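Local coordinates for protein YciF (Escherichia coli, PDB 2GS4) that is a stress protein of uncertain function that forms homodimers and, as a rubrerythrin-like member of the ferritin clan, probably binds metal, at residues A29-S41 and I89-I103. Numbering follows the deposited sequence.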
ATOM      1  N   ALA A  29       2.059  18.561  -6.070  1.00 26.28           N
ATOM      2  CA  ALA A  29       1.800  19.928  -6.517  1.00 25.46           C
ATOM      3  C   ALA A  29       0.578  20.442  -5.762  1.00 30.73           C
ATOM      4  O   ALA A  29       0.531  21.612  -5.370  1.00 31.65           O
ATOM      5  CB  ALA A  29       1.541  19.958  -8.010  1.00 31.43           C
ATOM      6  N   LYS A  30      -0.409  19.569  -5.560  1.00 32.23           N
ATOM      7  CA  LYS A  30      -1.609  19.956  -4.828  1.00 31.58           C
ATOM      8  C   LYS A  30      -1.237  20.196  -3.361  1.00 31.50           C
ATOM      9  O   LYS A  30      -1.667  21.183  -2.764  1.00 31.27           O
ATOM     10  CB  LYS A  30      -2.698  18.872  -4.904  1.00 26.65           C
ATOM     11  CG  LYS A  30      -3.448  18.724  -6.245  1.00 47.99           C
ATOM     12  CD  LYS A  30      -4.736  17.889  -6.040  1.00 68.74           C
ATOM     13  CE  LYS A  30      -5.478  17.570  -7.344  1.00 78.05           C
ATOM     14  NZ  LYS A  30      -6.837  16.967  -7.112  1.00 53.22           N
ATOM     15  N   LEU A  31      -0.436  19.310  -2.775  1.00 28.63           N
ATOM     16  CA  LEU A  31      -0.057  19.500  -1.378  1.00 30.81           C
ATOM     17  C   LEU A  31       0.686  20.804  -1.163  1.00 30.63           C
ATOM     18  O   LEU A  31       0.452  21.493  -0.171  1.00 28.76           O
ATOM     19  CB  LEU A  31       0.805  18.346  -0.869  1.00 23.68           C
ATOM     20  CG  LEU A  31       0.090  17.038  -0.554  1.00 24.92           C
ATOM     21  CD1 LEU A  31       1.136  15.963  -0.357  1.00 23.95           C
ATOM     22  CD2 LEU A  31      -0.784  17.190   0.691  1.00 22.83           C
ATOM     23  N   ALA A  32       1.582  21.149  -2.078  1.00 26.99           N
ATOM     24  CA  ALA A  32       2.332  22.380  -1.920  1.00 28.40           C
ATOM     25  C   ALA A  32       1.403  23.597  -1.853  1.00 32.94           C
ATOM     26  O   ALA A  32       1.718  24.575  -1.173  1.00 31.85           O
ATOM     27  CB  ALA A  32       3.340  22.532  -3.054  1.00 28.90           C
ATOM     28  N   ARG A  33       0.263  23.532  -2.548  1.00 25.09           N
ATOM     29  CA  ARG A  33      -0.718  24.628  -2.561  1.00 27.27           C
ATOM     30  C   ARG A  33      -1.765  24.490  -1.449  1.00 36.88           C
ATOM     31  O   ARG A  33      -2.601  25.373  -1.270  1.00 41.20           O
ATOM     32  CB  ARG A  33      -1.475  24.675  -3.901  1.00 34.47           C
ATOM     33  CG  ARG A  33      -0.612  24.870  -5.134  1.00 36.42           C
ATOM     34  CD  ARG A  33      -1.391  24.749  -6.454  1.00 36.24           C
ATOM     35  NE  ARG A  33      -0.445  24.678  -7.565  1.00 64.90           N
ATOM     36  CZ  ARG A  33      -0.539  25.363  -8.701  1.00 83.97           C
ATOM     37  NH1 ARG A  33      -1.555  26.192  -8.913  1.00 71.07           N
ATOM     38  NH2 ARG A  33       0.410  25.237  -9.621  1.00 72.89           N
ATOM     39  N   ALA A  34      -1.726  23.388  -0.708  1.00 31.53           N
ATOM     40  CA  ALA A  34      -2.714  23.164   0.345  1.00 27.52           C
ATOM     41  C   ALA A  34      -2.380  23.782   1.697  1.00 25.74           C
ATOM     42  O   ALA A  34      -3.191  23.709   2.626  1.00 26.97           O
ATOM     43  CB  ALA A  34      -2.949  21.663   0.512  1.00 30.06           C
ATOM     44  N   THR A  35      -1.215  24.410   1.811  1.00 24.72           N
ATOM     45  CA  THR A  35      -0.802  24.982   3.085  1.00 29.80           C
ATOM     46  C   THR A  35      -0.218  26.393   3.014  1.00 39.45           C
ATOM     47  O   THR A  35       0.457  26.749   2.048  1.00 33.01           O
ATOM     48  CB  THR A  35       0.230  24.058   3.745  1.00 29.77           C
ATOM     49  OG1 THR A  35       0.670  24.625   4.981  1.00 31.31           O
ATOM     50  CG2 THR A  35       1.424  23.864   2.823  1.00 36.42           C
ATOM     51  N   SER A  36      -0.470  27.186   4.054  1.00 35.31           N
ATOM     52  CA  SER A  36       0.046  28.549   4.115  1.00 46.38           C
ATOM     53  C   SER A  36       1.411  28.578   4.800  1.00 39.31           C
ATOM     54  O   SER A  36       2.019  29.638   4.939  1.00 45.15           O
ATOM     55  CB  SER A  36      -0.927  29.467   4.869  1.00 39.39           C
ATOM     56  OG  SER A  36      -1.075  29.067   6.221  1.00 43.56           O
ATOM     57  N   ASN A  37       1.882  27.413   5.236  1.00 26.62           N
ATOM     58  CA  ASN A  37       3.183  27.308   5.885  1.00 28.69           C
ATOM     59  C   ASN A  37       4.192  27.226   4.734  1.00 31.56           C
ATOM     60  O   ASN A  37       4.337  26.182   4.090  1.00 29.40           O
ATOM     61  CB  ASN A  37       3.230  26.045   6.756  1.00 28.15           C
ATOM     62  CG  ASN A  37       4.635  25.725   7.259  1.00 41.51           C
ATOM     63  OD1 ASN A  37       5.617  25.918   6.546  1.00 37.22           O
ATOM     64  ND2 ASN A  37       4.729  25.212   8.483  1.00 44.60           N
ATOM     65  N   GLU A  38       4.869  28.342   4.471  1.00 32.20           N
ATOM     66  CA  GLU A  38       5.846  28.444   3.391  1.00 34.91           C
ATOM     67  C   GLU A  38       6.923  27.371   3.423  1.00 28.84           C
ATOM     68  O   GLU A  38       7.299  26.832   2.380  1.00 29.07           O
ATOM     69  CB  GLU A  38       6.509  29.823   3.414  1.00 38.70           C
ATOM     70  CG  GLU A  38       7.574  30.000   2.353  1.00 37.53           C
ATOM     71  CD  GLU A  38       7.145  30.933   1.243  1.00 79.29           C
ATOM     72  OE1 GLU A  38       6.180  30.609   0.518  1.00 67.92           O
ATOM     73  OE2 GLU A  38       7.779  31.998   1.102  1.00 83.36           O
ATOM     74  N   LYS A  39       7.432  27.069   4.617  1.00 26.17           N
ATOM     75  CA  LYS A  39       8.467  26.055   4.749  1.00 28.70           C
ATOM     76  C   LYS A  39       7.930  24.674   4.367  1.00 36.78           C
ATOM     77  O   LYS A  39       8.651  23.873   3.773  1.00 27.76           O
ATOM     78  CB  LYS A  39       9.041  26.052   6.178  1.00 34.02           C
ATOM     79  CG  LYS A  39       9.974  27.236   6.457  1.00 40.60           C
ATOM     80  CD  LYS A  39      11.091  27.288   5.410  1.00 52.91           C
ATOM     81  CE  LYS A  39      11.921  28.566   5.489  1.00 75.31           C
ATOM     82  NZ  LYS A  39      12.844  28.606   6.654  1.00 71.83           N
ATOM     83  N   LEU A  40       6.671  24.396   4.699  1.00 27.81           N
ATOM     84  CA  LEU A  40       6.079  23.103   4.358  1.00 27.01           C
ATOM     85  C   LEU A  40       5.806  23.071   2.858  1.00 25.27           C
ATOM     86  O   LEU A  40       6.095  22.080   2.185  1.00 24.27           O
ATOM     87  CB  LEU A  40       4.769  22.876   5.130  1.00 25.04           C
ATOM     88  CG  LEU A  40       4.017  21.579   4.797  1.00 32.14           C
ATOM     89  CD1 LEU A  40       4.964  20.400   4.931  1.00 27.31           C
ATOM     90  CD2 LEU A  40       2.818  21.404   5.727  1.00 26.55           C
ATOM     91  N   SER A  41       5.243  24.160   2.340  1.00 23.95           N
ATOM     92  CA  SER A  41       4.931  24.279   0.921  1.00 25.10           C
ATOM     93  C   SER A  41       6.180  23.978   0.097  1.00 26.62           C
ATOM     94  O   SER A  41       6.126  23.242  -0.886  1.00 28.79           O
ATOM     95  CB  SER A  41       4.445  25.696   0.615  1.00 26.47           C
ATOM     96  OG  SER A  41       4.015  25.832  -0.727  1.00 31.83           O
ATOM     97  N   ILE A  89      -6.508  17.945   2.796  1.00 24.94           N
ATOM     98  CA  ILE A  89      -6.487  19.137   1.934  1.00 30.38           C
ATOM     99  C   ILE A  89      -7.880  19.747   1.784  1.00 31.48           C
ATOM    100  O   ILE A  89      -8.065  20.963   1.912  1.00 25.94           O
ATOM    101  CB  ILE A  89      -5.985  18.795   0.482  1.00 26.78           C
ATOM    102  CG1 ILE A  89      -4.494  18.441   0.489  1.00 24.85           C
ATOM    103  CG2 ILE A  89      -6.260  19.964  -0.463  1.00 35.49           C
ATOM    104  CD1 ILE A  89      -3.994  17.803  -0.817  1.00 22.92           C
ATOM    105  N   GLU A  90      -8.856  18.888   1.514  1.00 27.47           N
ATOM    106  CA  GLU A  90     -10.230  19.313   1.294  1.00 29.95           C
ATOM    107  C   GLU A  90     -11.091  19.500   2.544  1.00 33.35           C
ATOM    108  O   GLU A  90     -12.279  19.820   2.436  1.00 29.62           O
ATOM    109  CB  GLU A  90     -10.906  18.314   0.353  1.00 25.37           C
ATOM    110  CG  GLU A  90     -10.152  18.090  -0.956  1.00 42.28           C
ATOM    111  CD  GLU A  90     -10.343  19.227  -1.944  1.00 59.23           C
ATOM    112  OE1 GLU A  90     -11.497  19.470  -2.362  1.00 88.44           O
ATOM    113  OE2 GLU A  90      -9.339  19.878  -2.301  1.00 42.94           O
ATOM    114  N   SER A  91     -10.509  19.293   3.724  1.00 25.03           N
ATOM    115  CA  SER A  91     -11.260  19.459   4.970  1.00 26.51           C
ATOM    116  C   SER A  91     -11.208  20.928   5.371  1.00 37.69           C
ATOM    117  O   SER A  91     -10.613  21.744   4.663  1.00 23.75           O
ATOM    118  CB  SER A  91     -10.621  18.643   6.084  1.00 37.28           C
ATOM    119  OG  SER A  91      -9.410  19.256   6.502  1.00 29.60           O
ATOM    120  N   THR A  92     -11.831  21.271   6.498  1.00 27.50           N
ATOM    121  CA  THR A  92     -11.771  22.653   6.961  1.00 25.26           C
ATOM    122  C   THR A  92     -10.709  22.796   8.044  1.00 29.89           C
ATOM    123  O   THR A  92     -10.658  23.817   8.724  1.00 28.36           O
ATOM    124  CB  THR A  92     -13.126  23.191   7.527  1.00 35.32           C
ATOM    125  OG1 THR A  92     -13.643  22.291   8.510  1.00 36.81           O
ATOM    126  CG2 THR A  92     -14.144  23.378   6.410  1.00 31.90           C
ATOM    127  N   GLU A  93      -9.871  21.771   8.223  1.00 28.48           N
ATOM    128  CA  GLU A  93      -8.810  21.858   9.221  1.00 29.67           C
ATOM    129  C   GLU A  93      -8.043  23.106   8.831  1.00 29.93           C
ATOM    130  O   GLU A  93      -7.986  23.460   7.656  1.00 31.25           O
ATOM    131  CB  GLU A  93      -7.885  20.634   9.186  1.00 26.97           C
ATOM    132  CG  GLU A  93      -8.538  19.340   9.651  1.00 27.84           C
ATOM    133  CD  GLU A  93      -7.581  18.163   9.630  1.00 34.92           C
ATOM    134  OE1 GLU A  93      -8.044  17.030   9.383  1.00 42.78           O
ATOM    135  OE2 GLU A  93      -6.368  18.368   9.866  1.00 34.08           O
ATOM    136  N   LYS A  94      -7.448  23.777   9.804  1.00 31.01           N
ATOM    137  CA  LYS A  94      -6.744  25.011   9.498  1.00 31.06           C
ATOM    138  C   LYS A  94      -5.434  25.147  10.271  1.00 32.02           C
ATOM    139  O   LYS A  94      -5.253  24.539  11.331  1.00 34.82           O
ATOM    140  CB  LYS A  94      -7.700  26.185   9.766  1.00 37.05           C
ATOM    141  CG  LYS A  94      -7.265  27.545   9.264  1.00 39.86           C
ATOM    142  CD  LYS A  94      -8.381  28.575   9.494  1.00 58.76           C
ATOM    143  CE  LYS A  94      -9.485  28.470   8.439  1.00 80.99           C
ATOM    144  NZ  LYS A  94     -10.825  28.969   8.902  1.00 44.91           N
ATOM    145  N   ASN A  95      -4.537  25.958   9.710  1.00 36.67           N
ATOM    146  CA  ASN A  95      -3.193  26.222  10.220  1.00 34.93           C
ATOM    147  C   ASN A  95      -2.454  25.078  10.935  1.00 28.04           C
ATOM    148  O   ASN A  95      -2.126  24.092  10.285  1.00 35.64           O
ATOM    149  CB  ASN A  95      -3.144  27.548  11.022  1.00 49.31           C
ATOM    150  CG  ASN A  95      -4.103  27.591  12.188  1.00 60.22           C
ATOM    151  OD1 ASN A  95      -3.825  27.048  13.254  1.00 41.69           O
ATOM    152  ND2 ASN A  95      -5.240  28.255  11.996  1.00 57.59           N
ATOM    153  N   GLU A  96      -2.165  25.170  12.231  1.00 25.89           N
ATOM    154  CA  GLU A  96      -1.408  24.078  12.866  1.00 31.59           C
ATOM    155  C   GLU A  96      -2.067  22.698  12.846  1.00 27.65           C
ATOM    156  O   GLU A  96      -1.370  21.676  12.791  1.00 24.26           O
ATOM    157  CB  GLU A  96      -1.025  24.419  14.313  1.00 29.77           C
ATOM    158  CG  GLU A  96       0.031  25.507  14.440  1.00 44.51           C
ATOM    159  CD  GLU A  96      -0.578  26.881  14.611  1.00 42.16           C
ATOM    160  OE1 GLU A  96      -1.822  26.979  14.601  1.00 41.89           O
ATOM    161  OE2 GLU A  96       0.181  27.860  14.760  1.00 47.88           O
ATOM    162  N   VAL A  97      -3.396  22.665  12.910  1.00 22.76           N
ATOM    163  CA  VAL A  97      -4.119  21.391  12.882  1.00 23.23           C
ATOM    164  C   VAL A  97      -3.925  20.828  11.489  1.00 21.75           C
ATOM    165  O   VAL A  97      -3.486  19.691  11.299  1.00 22.77           O
ATOM    166  CB  VAL A  97      -5.629  21.599  13.111  1.00 23.61           C
ATOM    167  CG1 VAL A  97      -6.338  20.273  13.219  1.00 17.47           C
ATOM    168  CG2 VAL A  97      -5.841  22.433  14.360  1.00 26.46           C
ATOM    169  N   ARG A  98      -4.259  21.665  10.518  1.00 22.71           N
ATOM    170  CA  ARG A  98      -4.148  21.335   9.116  1.00 23.35           C
ATOM    171  C   ARG A  98      -2.759  20.849   8.726  1.00 24.26           C
ATOM    172  O   ARG A  98      -2.618  19.821   8.060  1.00 24.87           O
ATOM    173  CB  ARG A  98      -4.513  22.563   8.289  1.00 22.50           C
ATOM    174  CG  ARG A  98      -4.362  22.356   6.811  1.00 30.31           C
ATOM    175  CD  ARG A  98      -4.951  23.515   6.033  1.00 31.45           C
ATOM    176  NE  ARG A  98      -5.072  23.171   4.622  1.00 32.71           N
ATOM    177  CZ  ARG A  98      -6.180  22.708   4.054  1.00 39.18           C
ATOM    178  NH1 ARG A  98      -6.189  22.411   2.763  1.00 35.37           N
ATOM    179  NH2 ARG A  98      -7.287  22.559   4.772  1.00 29.49           N
ATOM    180  N   ASP A  99      -1.734  21.579   9.149  1.00 22.18           N
ATOM    181  CA  ASP A  99      -0.361  21.225   8.819  1.00 24.70           C
ATOM    182  C   ASP A  99       0.141  19.942   9.497  1.00 23.58           C
ATOM    183  O   ASP A  99       0.955  19.214   8.929  1.00 22.54           O
ATOM    184  CB  ASP A  99       0.561  22.409   9.133  1.00 22.55           C
ATOM    185  CG  ASP A  99       0.289  23.614   8.230  1.00 33.77           C
ATOM    186  OD1 ASP A  99       0.682  24.741   8.598  1.00 39.01           O
ATOM    187  OD2 ASP A  99      -0.314  23.433   7.148  1.00 30.15           O
ATOM    188  N   ALA A 100      -0.349  19.660  10.700  1.00 22.70           N
ATOM    189  CA  ALA A 100       0.055  18.451  11.418  1.00 24.08           C
ATOM    190  C   ALA A 100      -0.437  17.249  10.621  1.00 22.86           C
ATOM    191  O   ALA A 100       0.275  16.259  10.451  1.00 24.06           O
ATOM    192  CB  ALA A 100      -0.555  18.434  12.817  1.00 22.15           C
ATOM    193  N   ALA A 101      -1.666  17.354  10.133  1.00 19.44           N
ATOM    194  CA  ALA A 101      -2.270  16.291   9.346  1.00 20.75           C
ATOM    195  C   ALA A 101      -1.591  16.156   7.984  1.00 18.56           C
ATOM    196  O   ALA A 101      -1.351  15.050   7.518  1.00 19.79           O
ATOM    197  CB  ALA A 101      -3.758  16.561   9.164  1.00 19.53           C
ATOM    198  N   LEU A 102      -1.275  17.277   7.349  1.00 20.33           N
ATOM    199  CA  LEU A 102      -0.626  17.228   6.037  1.00 21.65           C
ATOM    200  C   LEU A 102       0.745  16.568   6.131  1.00 20.23           C
ATOM    201  O   LEU A 102       1.092  15.709   5.320  1.00 20.70           O
ATOM    202  CB  LEU A 102      -0.516  18.636   5.438  1.00 23.84           C
ATOM    203  CG  LEU A 102      -1.874  19.214   5.019  1.00 26.23           C
ATOM    204  CD1 LEU A 102      -1.724  20.668   4.574  1.00 28.56           C
ATOM    205  CD2 LEU A 102      -2.458  18.373   3.898  1.00 24.66           C
ATOM    206  N   ILE A 103       1.512  16.941   7.149  1.00 21.38           N
ATOM    207  CA  ILE A 103       2.831  16.372   7.367  1.00 20.56           C
ATOM    208  C   ILE A 103       2.691  14.882   7.676  1.00 20.80           C
ATOM    209  O   ILE A 103       3.409  14.054   7.121  1.00 20.29           O
ATOM    210  CB  ILE A 103       3.530  17.103   8.523  1.00 21.67           C
ATOM    211  CG1 ILE A 103       3.720  18.570   8.126  1.00 20.97           C
ATOM    212  CG2 ILE A 103       4.849  16.431   8.867  1.00 21.75           C
ATOM    213  CD1 ILE A 103       4.474  19.408   9.122  1.00 24.02           C
TER
HETATM  214  O   HOH W   1       0.063  27.536   8.325  1.00 32.24           O
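Arg98 meets Ala34 and Asp99 meets Thr35 where helix 95-126 holds the turn between helices 6-33 and 38-63. The extended chain of Arg98 brings NE to within 2.8 Å of Ala34 O, almost in line with the carbonyl bond and in the guanidinium plane; a weaker bond from NH1 reaches the same oxygen. The rest of the guanidinium edge serves its own segment: Arg98 NH1 makes a notably short bond to Ile89 O, and Arg98 NH2 donates to Glu93 O (3.1 Å), bridging the end of helix 76-89 and the loop that follows it. Thr35 OG1 donates to Asp99 OD2 (2.7 Å) from above the carboxylate plane. With OG1 anti to the backbone N (chi1 178°), this hydroxyl also accepts from Asn37 N, closing an ST turn, while a water joins Asp99 OD1 to Ser36 OG. Asn37 N-caps helix 38-63.

Apolar packing accompanies these bonds: Ala34 CB packs on Ile89 CG1 (3.6 Å), and Leu31 CD2 meets both Ile89 CD1 and Leu102 CD2. Leu40 CD2 lies against Ile103 CG1 (3.8 Å); the Ile103 side chain also touches helix 130-159. One guanidinium thus ties two interhelical loops together at this end of the four-helix bundle, its positive charge probably stabilised by the carbonyl dipoles that line its edge.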